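Local coordinates for protein iodotyrosine deiodinase (Thermotoga neapolitana, PDB 6TYK) that removes halogen reductively from iodinated, brominated and chlorinated tyrosines as an FMN-dependent homodimeric enzyme of the nitroreductase family, at residues A37-W46 and A110-A120; D26-A37 and A120-K131. All blocks are in the same frame, centred on the assembly; numbering follows the deposited sequence.

Contact 1: A37-W46 and A110-A120; sequences APSGMNAQPW and APYSRESVWLA. With FMN (flavin mononucleotide), chain J; IYR (3-iodo-tyrosine), chain N; IYR (3-iodo-tyrosine), chain K.
The flavin and substrate site of this nitroreductase-family enzyme is framed here by the loop 37-46, where Gly40 meets Ser116 on the first turns of helix 113-130. Gly40 N donates to Ser116 OG at 3.0 Å in a nearly straight bond (164°). The same hydroxyl donates in turn to Tyr112 O, 2.7 Å from Ser116 OG, and so links the loop to the N-cap residue of the helix. Tyr112 O is gripped twice, since Ser116 N and Ser116 OG reach it from opposite faces of its carbonyl plane. A water ties the loop to the type II turn 110-113 by donating to both Gly40 O and Pro111 O. Beyond it the Met41 and Pro111 side chains cross at about a right angle, Met41 CG 3.6 Å from Pro111 CG, while Met41 N donates a hydrogen bond to OF of the iodotyrosine of chain K at 2.9 Å. The flavin dimethylbenzene end lies against the seam, with C7M near Tyr112 CB and C8M near Ser116 OG. Residues of the second subunit, among them Arg15 and Thr139, complete the FMN site, and its Glu68, Tyr72 and Lys92 hold the substrate. On the protein side, Pro45 CG packs 3.7 Å from Ser116 CB, and Val117 CG2 lies alongside the Pro45 carbonyl. With CG of Trp46 lodged between its backbone N and carbonyl carbon (chi1 38°), the indole has Pro45 CD over one face near the rim, and Ala120 CB packs against the ring, 3.5 Å from Trp46 CE3.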
loop_
_atom_site.group_PDB
_atom_site.type_symbol
_atom_site.label_atom_id
_atom_site.label_comp_id
_atom_site.label_asym_id
_atom_site.label_seq_id
_atom_site.Cartn_x
_atom_site.Cartn_y
_atom_site.Cartn_z
ATOM N N ALA A 37 8.419 -6.422 0.176
ATOM C CA ALA A 37 8.077 -5.055 0.540
ATOM C C ALA A 37 8.612 -4.665 1.900
ATOM O O ALA A 37 8.847 -5.517 2.756
ATOM C CB ALA A 37 6.573 -4.868 0.519
ATOM N N PRO A 38 8.797 -3.361 2.106
ATOM C CA PRO A 38 9.122 -2.867 3.441
ATOM C C PRO A 38 7.918 -2.973 4.367
ATOM O O PRO A 38 6.785 -3.143 3.921
ATOM C CB PRO A 38 9.485 -1.404 3.186
ATOM C CG PRO A 38 8.671 -1.031 1.976
ATOM C CD PRO A 38 8.696 -2.274 1.118
ATOM N N SER A 39 8.174 -2.888 5.666
ATOM C CA SER A 39 7.105 -2.871 6.648
ATOM C C SER A 39 7.619 -2.265 7.933
ATOM O O SER A 39 8.834 -2.251 8.187
ATOM C CB SER A 39 6.556 -4.278 6.903
ATOM O OG SER A 39 7.574 -5.163 7.359
ATOM N N GLY A 40 6.697 -1.794 8.765
ATOM C CA GLY A 40 7.065 -1.222 10.047
ATOM C C GLY A 40 7.854 -2.242 10.842
ATOM O O GLY A 40 7.417 -3.380 11.015
ATOM N N MET A 41 9.013 -1.818 11.330
ATOM C CA MET A 41 9.916 -2.677 12.079
ATOM C C MET A 41 10.229 -4.006 11.391
ATOM O O MET A 41 10.601 -4.985 12.043
ATOM C CB MET A 41 9.394 -2.872 13.496
ATOM C CG MET A 41 9.376 -1.561 14.278
ATOM S SD MET A 41 9.780 -1.788 16.014
ATOM C CE MET A 41 9.703 -0.110 16.638
ATOM N N ASN A 42 10.138 -4.012 10.064
ATOM C CA ASN A 42 10.352 -5.229 9.280
ATOM C C ASN A 42 9.546 -6.410 9.817
ATOM O O ASN A 42 9.983 -7.554 9.740
ATOM C CB ASN A 42 11.842 -5.590 9.162
ATOM C CG ASN A 42 12.103 -6.623 8.080
ATOM O OD1 ASN A 42 11.438 -6.626 7.050
ATOM N ND2 ASN A 42 13.071 -7.501 8.306
ATOM N N ALA A 43 8.370 -6.123 10.362
ATOM C CA ALA A 43 7.534 -7.162 10.950
ATOM C C ALA A 43 6.963 -8.124 9.908
ATOM O O ALA A 43 6.560 -9.230 10.251
ATOM C CB ALA A 43 6.410 -6.536 11.746
ATOM N N GLN A 44 6.897 -7.685 8.648
ATOM C CA GLN A 44 6.277 -8.488 7.597
ATOM C C GLN A 44 4.903 -8.942 8.056
ATOM O O GLN A 44 4.619 -10.136 8.134
ATOM C CB GLN A 44 7.166 -9.677 7.231
ATOM C CG GLN A 44 8.535 -9.227 6.743
ATOM C CD GLN A 44 9.604 -10.281 6.900
ATOM O OE1 GLN A 44 9.492 -11.357 6.354
ATOM N NE2 GLN A 44 10.669 -9.951 7.627
ATOM N N PRO A 45 4.034 -7.975 8.368
ATOM C CA PRO A 45 2.773 -8.237 9.066
ATOM C C PRO A 45 1.648 -8.753 8.175
ATOM O O PRO A 45 0.518 -8.777 8.625
ATOM C CB PRO A 45 2.407 -6.859 9.609
ATOM C CG PRO A 45 2.909 -5.925 8.558
ATOM C CD PRO A 45 4.232 -6.537 8.122
ATOM N N TRP A 46 1.950 -9.164 6.954
ATOM C CA TRP A 46 0.946 -9.755 6.077
ATOM C C TRP A 46 0.849 -11.254 6.286
ATOM O O TRP A 46 1.848 -11.927 6.552
ATOM C CB TRP A 46 1.294 -9.468 4.615
ATOM C CG TRP A 46 2.767 -9.526 4.330
ATOM C CD1 TRP A 46 3.521 -10.638 4.096
ATOM C CD2 TRP A 46 3.665 -8.409 4.268
ATOM N NE1 TRP A 46 4.840 -10.284 3.894
ATOM C CE2 TRP A 46 4.950 -8.919 3.987
ATOM C CE3 TRP A 46 3.501 -7.026 4.404
ATOM C CZ2 TRP A 46 6.064 -8.093 3.836
ATOM C CZ3 TRP A 46 4.613 -6.207 4.272
ATOM C CH2 TRP A 46 5.876 -6.740 3.985
ATOM N N ALA A 110 1.567 -5.542 15.113
ATOM C CA ALA A 110 2.758 -4.956 14.513
ATOM C C ALA A 110 2.564 -3.466 14.270
ATOM O O ALA A 110 1.467 -3.023 13.927
ATOM C CB ALA A 110 3.098 -5.675 13.225
ATOM N N PRO A 111 3.629 -2.679 14.447
ATOM C CA PRO A 111 3.491 -1.234 14.242
ATOM C C PRO A 111 3.278 -0.900 12.777
ATOM O O PRO A 111 3.946 -1.464 11.912
ATOM C CB PRO A 111 4.831 -0.687 14.733
ATOM C CG PRO A 111 5.789 -1.828 14.545
ATOM C CD PRO A 111 5.007 -3.074 14.800
ATOM N N TYR A 112 2.328 -0.012 12.506
ATOM C CA TYR A 112 2.002 0.358 11.137
ATOM C C TYR A 112 1.689 -0.875 10.308
ATOM O O TYR A 112 2.004 -0.950 9.124
ATOM C CB TYR A 112 3.124 1.191 10.511
ATOM C CG TYR A 112 3.077 2.617 10.967
ATOM C CD1 TYR A 112 2.319 3.550 10.282
ATOM C CD2 TYR A 112 3.764 3.027 12.094
ATOM C CE1 TYR A 112 2.245 4.853 10.696
ATOM C CE2 TYR A 112 3.704 4.342 12.521
ATOM C CZ TYR A 112 2.938 5.245 11.816
ATOM O OH TYR A 112 2.859 6.555 12.218
ATOM N N SER A 113 1.045 -1.843 10.948
ATOM C CA SER A 113 0.667 -3.082 10.279
ATOM C C SER A 113 -0.232 -2.857 9.064
ATOM O O SER A 113 0.021 -3.412 7.995
ATOM C CB SER A 113 -0.009 -4.041 11.266
ATOM O OG SER A 113 -1.075 -3.415 11.953
ATOM N N ARG A 114 -1.266 -2.032 9.213
ATOM C CA ARG A 114 -2.214 -1.852 8.121
ATOM C C ARG A 114 -1.572 -1.135 6.936
ATOM O O ARG A 114 -1.759 -1.537 5.781
ATOM C CB ARG A 114 -3.455 -1.094 8.599
ATOM C CG ARG A 114 -4.133 -1.751 9.804
ATOM C CD ARG A 114 -5.574 -1.289 9.960
ATOM N NE ARG A 114 -6.366 -1.649 8.791
ATOM C CZ ARG A 114 -7.459 -1.005 8.399
ATOM N NH1 ARG A 114 -7.914 0.034 9.095
ATOM N NH2 ARG A 114 -8.105 -1.409 7.317
ATOM N N GLU A 115 -0.835 -0.066 7.225
ATOM C CA GLU A 115 -0.089 0.650 6.198
ATOM C C GLU A 115 0.859 -0.275 5.440
ATOM O O GLU A 115 0.940 -0.248 4.207
ATOM C CB GLU A 115 0.709 1.787 6.828
ATOM C CG GLU A 115 -0.138 2.926 7.368
ATOM C CD GLU A 115 -0.563 2.753 8.820
ATOM O OE1 GLU A 115 -0.450 1.645 9.385
ATOM O OE2 GLU A 115 -1.008 3.758 9.409
ATOM N N SER A 116 1.565 -1.110 6.192
ATOM C CA SER A 116 2.544 -2.010 5.600
ATOM C C SER A 116 1.881 -3.050 4.706
ATOM O O SER A 116 2.366 -3.353 3.613
ATOM C CB SER A 116 3.335 -2.697 6.699
ATOM O OG SER A 116 4.032 -1.748 7.491
ATOM N N VAL A 117 0.755 -3.591 5.158
ATOM C CA VAL A 117 0.076 -4.598 4.366
ATOM C C VAL A 117 -0.465 -3.999 3.070
ATOM O O VAL A 117 -0.325 -4.592 2.010
ATOM C CB VAL A 117 -1.012 -5.326 5.171
ATOM C CG1 VAL A 117 -1.863 -6.185 4.257
ATOM C CG2 VAL A 117 -0.366 -6.174 6.281
ATOM N N TRP A 118 -1.048 -2.805 3.138
ATOM C CA TRP A 118 -1.564 -2.181 1.921
ATOM C C TRP A 118 -0.454 -1.810 0.947
ATOM O O TRP A 118 -0.605 -1.967 -0.264
ATOM C CB TRP A 118 -2.503 -1.018 2.250
ATOM C CG TRP A 118 -3.834 -1.574 2.611
ATOM C CD1 TRP A 118 -4.311 -1.841 3.868
ATOM C CD2 TRP A 118 -4.843 -2.023 1.695
ATOM N NE1 TRP A 118 -5.559 -2.427 3.782
ATOM C CE2 TRP A 118 -5.909 -2.535 2.460
ATOM C CE3 TRP A 118 -4.942 -2.043 0.302
ATOM C CZ2 TRP A 118 -7.066 -3.045 1.877
ATOM C CZ3 TRP A 118 -6.083 -2.547 -0.271
ATOM C CH2 TRP A 118 -7.130 -3.043 0.512
ATOM N N LEU A 119 0.691 -1.392 1.479
ATOM C CA LEU A 119 1.861 -1.148 0.644
ATOM C C LEU A 119 2.239 -2.441 -0.098
ATOM O O LEU A 119 2.441 -2.447 -1.316
ATOM C CB LEU A 119 2.995 -0.670 1.533
ATOM C CG LEU A 119 4.237 -0.099 0.871
ATOM C CD1 LEU A 119 5.003 0.713 1.896
ATOM C CD2 LEU A 119 5.107 -1.202 0.324
ATOM N N ALA A 120 2.313 -3.548 0.643
ATOM C CA ALA A 120 2.626 -4.849 0.060
ATOM C C ALA A 120 1.572 -5.269 -0.965
ATOM O O ALA A 120 1.901 -5.908 -1.957
ATOM C CB ALA A 120 2.750 -5.899 1.152
HETATM N N1 FMN J . 11.998 3.513 9.053
HETATM C C2 FMN J . 12.479 4.446 9.928
HETATM O O2 FMN J . 13.698 4.577 10.037
HETATM N N3 FMN J . 11.616 5.224 10.664
HETATM C C4 FMN J . 10.256 5.073 10.528
HETATM O O4 FMN J . 9.482 5.778 11.188
HETATM C C4A FMN J . 9.769 4.126 9.635
HETATM N N5 FMN J . 8.409 3.955 9.498
HETATM C C5A FMN J . 7.927 3.034 8.590
HETATM C C6 FMN J . 6.559 2.900 8.426
HETATM C C7 FMN J . 6.036 1.990 7.520
HETATM C C7M FMN J . 4.540 1.893 7.372
HETATM C C8 FMN J . 6.903 1.212 6.771
HETATM C C8M FMN J . 6.382 0.222 5.783
HETATM C C9 FMN J . 8.278 1.335 6.939
HETATM C C9A FMN J . 8.800 2.257 7.839
HETATM N N10 FMN J . 10.168 2.384 8.026
HETATM C C10 FMN J . 10.647 3.338 8.897
HETATM C "C1'" FMN J . 11.125 1.540 7.239
HETATM C "C2'" FMN J . 11.197 0.127 7.874
HETATM O "O2'" FMN J . 11.947 0.108 9.087
HETATM C "C3'" FMN J . 11.807 -0.835 6.854
HETATM O "O3'" FMN J . 10.878 -0.950 5.793
HETATM C "C4'" FMN J . 12.145 -2.214 7.409
HETATM O "O4'" FMN J . 13.142 -2.106 8.399
HETATM C "C5'" FMN J . 12.647 -3.158 6.321
HETATM O "O5'" FMN J . 13.718 -2.549 5.627
HETATM P P FMN J . 14.430 -3.324 4.418
HETATM O O1P FMN J . 14.820 -4.707 4.899
HETATM O O2P FMN J . 15.656 -2.502 4.072
HETATM O O3P FMN J . 13.528 -3.322 3.205
HETATM N N IYR N . -2.732 4.787 12.105
HETATM C CA IYR N . -3.960 4.088 12.418
HETATM C CB IYR N . -4.151 2.712 11.750
HETATM C CC IYR N . -4.926 2.817 10.488
HETATM C CD IYR N . -4.302 2.533 9.273
HETATM C CE IYR N . -4.995 2.611 8.066
HETATM I IE IYR N . -4.031 2.183 6.333
HETATM C CF IYR N . -6.342 2.989 8.102
HETATM O OF IYR N . -7.124 3.102 6.990
HETATM C CG IYR N . -6.987 3.283 9.321
HETATM C CH IYR N . -6.279 3.194 10.505
HETATM C C IYR N . -4.103 3.839 13.910
HETATM O O IYR N . -5.099 3.980 14.629
HETATM O OXT IYR N . -2.957 3.392 14.491
HETATM N N IYR K . 9.938 6.599 13.886
HETATM C CA IYR K . 10.993 6.049 14.703
HETATM C CB IYR K . 10.861 4.566 15.093
HETATM C CC IYR K . 10.700 3.590 13.978
HETATM C CD IYR K . 9.440 3.088 13.696
HETATM C CE IYR K . 9.227 2.145 12.683
HETATM I IE IYR K . 7.337 1.518 12.347
HETATM C CF IYR K . 10.322 1.687 11.941
HETATM O OF IYR K . 10.215 0.755 10.931
HETATM C CG IYR K . 11.615 2.178 12.217
HETATM C CH IYR K . 11.785 3.125 13.219
HETATM C C IYR K . 12.369 6.203 14.087
HETATM O O IYR K . 13.456 5.987 14.624
HETATM O OXT IYR K . 12.366 6.641 12.808
HETATM O O HOH W 1 4.632 -3.755 10.394
#

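Contact 2: D26-A37 and A120-K131; sequences DLIYSLKVANEA and AVGYLLLALEEK
Helices 26-35 and 120-130 run roughly antiparallel, their axes 7.7 Å apart at closest approach and inclined at 143°, with the nearest CA pairs at Ser30 and Ala127 and at Ala34 and Leu124. Small residues permit this close approach. Ala127 CB sits 3.6 Å from Ser30 CA and also touches Val33 CB, while Ala34 CB rests on the Ala120 carbonyl oxygen and Leu124 CB. In the conformer given, one of two for this residue, Ser30 OG donates to Leu27 O, in the carbonyl plane and on a lone pair, and lies among the methyls Leu124 CD2 and Leu128 CD2. Leu31 and Leu124 lie side by side and point the same way, toward the sheet residues Phe48 and Leu102. At one end Lys131 folds across Tyr29. Its bend at chi2 (-60°) lays CE over one ring face, 3.4 Å from the Tyr29 centroid, with NZ above the same face in a cation-pi contact; Val33 CG2 lies over the opposite face, toward its rim. At the other end the Tyr123 ring receives Ala37 CB over a face, 3.8 Å from its centroid, and Val33 O at its edge, 3.4 Å from CD2. A water 2.8 Å from Tyr123 OH also donates to Glu36 O. Replacing the Tyr123 ring by an alanine is likely to open a gap beside Ala37 and leave that water without its hydroxyl partner. Helix-on-helix packing of this kind, with both helices laid on an antiparallel sheet, belongs to the alpha+beta fold of the nitroreductase family.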
loop_
_atom_site.group_PDB
_atom_site.type_symbol
_atom_site.label_atom_id
_atom_site.label_comp_id
_atom_site.label_asym_id
_atom_site.label_seq_id
_atom_site.Cartn_x
_atom_site.Cartn_y
_atom_site.Cartn_z
ATOM N N ASP A 26 2.118 -19.315 -9.925
ATOM C CA ASP A 26 1.860 -17.958 -10.406
ATOM C C ASP A 26 1.325 -17.075 -9.283
ATOM O O ASP A 26 1.725 -15.920 -9.130
ATOM C CB ASP A 26 0.890 -17.970 -11.588
ATOM C CG ASP A 26 1.496 -18.585 -12.825
ATOM O OD1 ASP A 26 2.726 -18.473 -13.002
ATOM O OD2 ASP A 26 0.744 -19.187 -13.616
ATOM N N LEU A 27 0.423 -17.630 -8.487
ATOM C CA LEU A 27 -0.081 -16.911 -7.332
ATOM C C LEU A 27 1.016 -16.733 -6.287
ATOM O O LEU A 27 1.219 -15.636 -5.756
ATOM C CB LEU A 27 -1.265 -17.663 -6.729
ATOM C CG LEU A 27 -1.863 -17.054 -5.466
ATOM C CD1 LEU A 27 -2.261 -15.601 -5.692
ATOM C CD2 LEU A 27 -3.055 -17.883 -4.997
ATOM N N ILE A 28 1.726 -17.816 -5.992
ATOM C CA ILE A 28 2.812 -17.766 -5.017
ATOM C C ILE A 28 3.888 -16.753 -5.402
ATOM O O ILE A 28 4.421 -16.067 -4.537
ATOM C CB ILE A 28 3.450 -19.153 -4.787
ATOM C CG1 ILE A 28 2.420 -20.113 -4.183
ATOM C CG2 ILE A 28 4.674 -19.038 -3.882
ATOM C CD1 ILE A 28 1.879 -19.668 -2.845
ATOM N N TYR A 29 4.196 -16.655 -6.695
ATOM C CA TYR A 29 5.127 -15.636 -7.183
ATOM C C TYR A 29 4.734 -14.251 -6.684
ATOM O O TYR A 29 5.569 -13.482 -6.216
ATOM C CB TYR A 29 5.166 -15.627 -8.716
ATOM C CG TYR A 29 5.879 -14.422 -9.290
ATOM C CD1 TYR A 29 7.266 -14.394 -9.384
ATOM C CD2 TYR A 29 5.170 -13.312 -9.739
ATOM C CE1 TYR A 29 7.925 -13.301 -9.901
ATOM C CE2 TYR A 29 5.822 -12.213 -10.253
ATOM C CZ TYR A 29 7.199 -12.215 -10.333
ATOM O OH TYR A 29 7.862 -11.128 -10.845
ATOM N N SER A 30 3.453 -13.930 -6.786
ATOM C CA SER A 30 2.974 -12.605 -6.402
ATOM C C SER A 30 3.144 -12.378 -4.908
ATOM O O SER A 30 3.448 -11.269 -4.469
ATOM C CB SER A 30 1.512 -12.375 -6.839
ATOM O OG SER A 30 0.553 -12.938 -5.943
ATOM N N LEU A 31 2.959 -13.437 -4.123
ATOM C CA LEU A 31 3.140 -13.328 -2.682
ATOM C C LEU A 31 4.612 -13.118 -2.361
ATOM O O LEU A 31 4.963 -12.368 -1.456
ATOM C CB LEU A 31 2.625 -14.572 -1.968
ATOM C CG LEU A 31 1.164 -14.904 -2.261
ATOM C CD1 LEU A 31 0.733 -16.024 -1.353
ATOM C CD2 LEU A 31 0.243 -13.696 -2.095
ATOM N N LYS A 32 5.477 -13.782 -3.115
ATOM C CA LYS A 32 6.921 -13.656 -2.906
ATOM C C LYS A 32 7.394 -12.238 -3.218
ATOM O O LYS A 32 8.226 -11.678 -2.512
ATOM C CB LYS A 32 7.657 -14.674 -3.765
ATOM C CG LYS A 32 7.530 -16.085 -3.227
ATOM C CD LYS A 32 8.200 -17.082 -4.148
ATOM C CE LYS A 32 8.130 -18.488 -3.585
ATOM N NZ LYS A 32 8.775 -19.463 -4.504
ATOM N N VAL A 33 6.847 -11.645 -4.271
ATOM C CA VAL A 33 7.151 -10.262 -4.582
ATOM C C VAL A 33 6.664 -9.349 -3.460
ATOM O O VAL A 33 7.411 -8.509 -2.961
ATOM C CB VAL A 33 6.532 -9.842 -5.912
ATOM C CG1 VAL A 33 6.777 -8.366 -6.134
ATOM C CG2 VAL A 33 7.119 -10.676 -7.055
ATOM N N ALA A 34 5.414 -9.533 -3.047
ATOM C CA ALA A 34 4.836 -8.701 -2.001
ATOM C C ALA A 34 5.661 -8.807 -0.717
ATOM O O ALA A 34 5.834 -7.833 0.003
ATOM C CB ALA A 34 3.410 -9.114 -1.735
ATOM N N ASN A 35 6.158 -10.004 -0.445
ATOM C CA ASN A 35 6.879 -10.278 0.783
ATOM C C ASN A 35 8.203 -9.522 0.875
ATOM O O ASN A 35 8.761 -9.362 1.961
ATOM C CB ASN A 35 7.110 -11.783 0.869
ATOM C CG ASN A 35 7.667 -12.218 2.201
ATOM O OD1 ASN A 35 7.064 -11.976 3.247
ATOM N ND2 ASN A 35 8.805 -12.912 2.171
ATOM N N GLU A 36 8.714 -9.091 -0.274
ATOM C CA GLU A 36 9.923 -8.266 -0.329
ATOM C C GLU A 36 9.687 -6.808 0.048
ATOM O O GLU A 36 10.643 -6.046 0.206
ATOM C CB GLU A 36 10.563 -8.325 -1.717
ATOM C CG GLU A 36 11.209 -9.657 -2.040
ATOM C CD GLU A 36 12.322 -10.000 -1.076
ATOM O OE1 GLU A 36 13.057 -9.081 -0.656
ATOM O OE2 GLU A 36 12.463 -11.191 -0.737
ATOM N N ALA A 37 8.419 -6.422 0.176
ATOM C CA ALA A 37 8.077 -5.055 0.540
ATOM C C ALA A 37 8.612 -4.665 1.900
ATOM O O ALA A 37 8.847 -5.517 2.756
ATOM C CB ALA A 37 6.573 -4.868 0.519
ATOM N N ALA A 120 2.313 -3.548 0.643
ATOM C CA ALA A 120 2.626 -4.849 0.060
ATOM C C ALA A 120 1.572 -5.269 -0.965
ATOM O O ALA A 120 1.901 -5.908 -1.957
ATOM C CB ALA A 120 2.750 -5.899 1.152
ATOM N N VAL A 121 0.310 -4.909 -0.737
ATOM C CA VAL A 121 -0.732 -5.200 -1.716
ATOM C C VAL A 121 -0.446 -4.498 -3.054
ATOM O O VAL A 121 -0.688 -5.055 -4.125
ATOM C CB VAL A 121 -2.134 -4.852 -1.182
ATOM C CG1 VAL A 121 -3.166 -4.887 -2.322
ATOM C CG2 VAL A 121 -2.534 -5.794 -0.064
ATOM N N GLY A 122 0.115 -3.299 -2.993
ATOM C CA GLY A 122 0.546 -2.620 -4.206
ATOM C C GLY A 122 1.563 -3.439 -4.981
ATOM O O GLY A 122 1.425 -3.609 -6.189
ATOM N N TYR A 123 2.572 -3.969 -4.282
ATOM C CA TYR A 123 3.535 -4.866 -4.916
ATOM C C TYR A 123 2.802 -6.055 -5.527
ATOM O O TYR A 123 3.056 -6.454 -6.660
ATOM C CB TYR A 123 4.519 -5.420 -3.890
ATOM C CG TYR A 123 5.695 -4.546 -3.503
ATOM C CD1 TYR A 123 5.573 -3.171 -3.352
ATOM C CD2 TYR A 123 6.929 -5.127 -3.245
ATOM C CE1 TYR A 123 6.655 -2.398 -2.974
ATOM C CE2 TYR A 123 8.021 -4.366 -2.860
ATOM C CZ TYR A 123 7.879 -3.003 -2.732
ATOM O OH TYR A 123 8.950 -2.231 -2.357
ATOM N N LEU A 124 1.913 -6.640 -4.735
ATOM C CA LEU A 124 1.202 -7.855 -5.112
ATOM C C LEU A 124 0.427 -7.678 -6.413
ATOM O O LEU A 124 0.485 -8.523 -7.308
ATOM C CB LEU A 124 0.265 -8.258 -3.970
ATOM C CG LEU A 124 -0.174 -9.711 -3.856
ATOM C CD1 LEU A 124 -0.721 -9.964 -2.455
ATOM C CD2 LEU A 124 -1.207 -10.041 -4.909
ATOM N N LEU A 125 -0.291 -6.571 -6.527
ATOM C CA LEU A 125 -1.094 -6.333 -7.726
ATOM C C LEU A 125 -0.233 -6.189 -8.975
ATOM O O LEU A 125 -0.608 -6.663 -10.048
ATOM C CB LEU A 125 -1.963 -5.092 -7.563
ATOM C CG LEU A 125 -2.986 -5.150 -6.429
ATOM C CD1 LEU A 125 -3.844 -3.888 -6.454
ATOM C CD2 LEU A 125 -3.857 -6.392 -6.535
ATOM N N LEU A 126 0.906 -5.517 -8.847
ATOM C CA LEU A 126 1.824 -5.416 -9.976
ATOM C C LEU A 126 2.373 -6.783 -10.374
ATOM O O LEU A 126 2.510 -7.084 -11.560
ATOM C CB LEU A 126 2.954 -4.434 -9.666
ATOM C CG LEU A 126 2.488 -2.984 -9.582
ATOM C CD1 LEU A 126 3.571 -2.098 -8.979
ATOM C CD2 LEU A 126 2.071 -2.486 -10.949
ATOM N N ALA A 127 2.672 -7.622 -9.384
ATOM C CA ALA A 127 3.175 -8.967 -9.659
ATOM C C ALA A 127 2.133 -9.821 -10.373
ATOM O O ALA A 127 2.456 -10.568 -11.301
ATOM C CB ALA A 127 3.647 -9.654 -8.368
ATOM N N LEU A 128 0.878 -9.713 -9.950
ATOM C CA LEU A 128 -0.177 -10.459 -10.608
ATOM C C LEU A 128 -0.263 -10.017 -12.066
ATOM O O LEU A 128 -0.405 -10.843 -12.963
ATOM C CB LEU A 128 -1.518 -10.248 -9.909
ATOM C CG LEU A 128 -1.656 -10.905 -8.538
ATOM C CD1 LEU A 128 -2.993 -10.525 -7.950
ATOM C CD2 LEU A 128 -1.539 -12.423 -8.632
ATOM N N GLU A 129 -0.168 -8.711 -12.305
ATOM C CA GLU A 129 -0.221 -8.208 -13.669
ATOM C C GLU A 129 0.923 -8.794 -14.496
ATOM O O GLU A 129 0.722 -9.190 -15.637
ATOM C CB GLU A 129 -0.192 -6.678 -13.698
ATOM C CG GLU A 129 -0.155 -6.099 -15.105
ATOM C CD GLU A 129 -1.508 -6.145 -15.799
ATOM O OE1 GLU A 129 -2.517 -6.433 -15.126
ATOM O OE2 GLU A 129 -1.567 -5.885 -17.017
ATOM N N GLU A 130 2.115 -8.874 -13.915
ATOM C CA GLU A 130 3.262 -9.427 -14.628
ATOM C C GLU A 130 3.004 -10.876 -15.047
ATOM O O GLU A 130 3.480 -11.324 -16.088
ATOM C CB GLU A 130 4.529 -9.337 -13.769
ATOM C CG GLU A 130 5.777 -9.821 -14.501
ATOM C CD GLU A 130 7.013 -9.846 -13.624
ATOM O OE1 GLU A 130 6.860 -9.910 -12.388
ATOM O OE2 GLU A 130 8.139 -9.804 -14.177
ATOM N N LYS A 131 2.239 -11.598 -14.235
ATOM C CA LYS A 131 1.930 -13.002 -14.509
ATOM C C LYS A 131 0.680 -13.199 -15.366
ATOM O O LYS A 131 0.270 -14.335 -15.623
ATOM C CB LYS A 131 1.774 -13.774 -13.197
ATOM C CG LYS A 131 3.078 -13.964 -12.440
ATOM C CD LYS A 131 4.074 -14.730 -13.297
ATOM C CE LYS A 131 5.367 -15.018 -12.558
ATOM N NZ LYS A 131 6.396 -15.572 -13.481
HETATM O O HOH W 2 11.055 -3.918 -1.662
#

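Both contacts are largely buried and share helix 113-130: contact 1 takes its N-terminal turns, contact 2 the remainder, and Ala37 with Ala120 belongs to each. Their chemistry follows their place. Contact 1 borders the flavin and iodotyrosine, where a loop meets a helix start through backbone groups, a serine hydroxyl and a water. Contact 2 joins two helices mainly through apolar side chains, with polar and charged groups toward its ends. The two meet directly where Trp46 NE1 probably hydrogen-bonds Asn35 OD1, and where Pro38 CD packs on Tyr123 OH. Each also touches the second subunit, whose Arg176 bonds to Ala37 O and FMN.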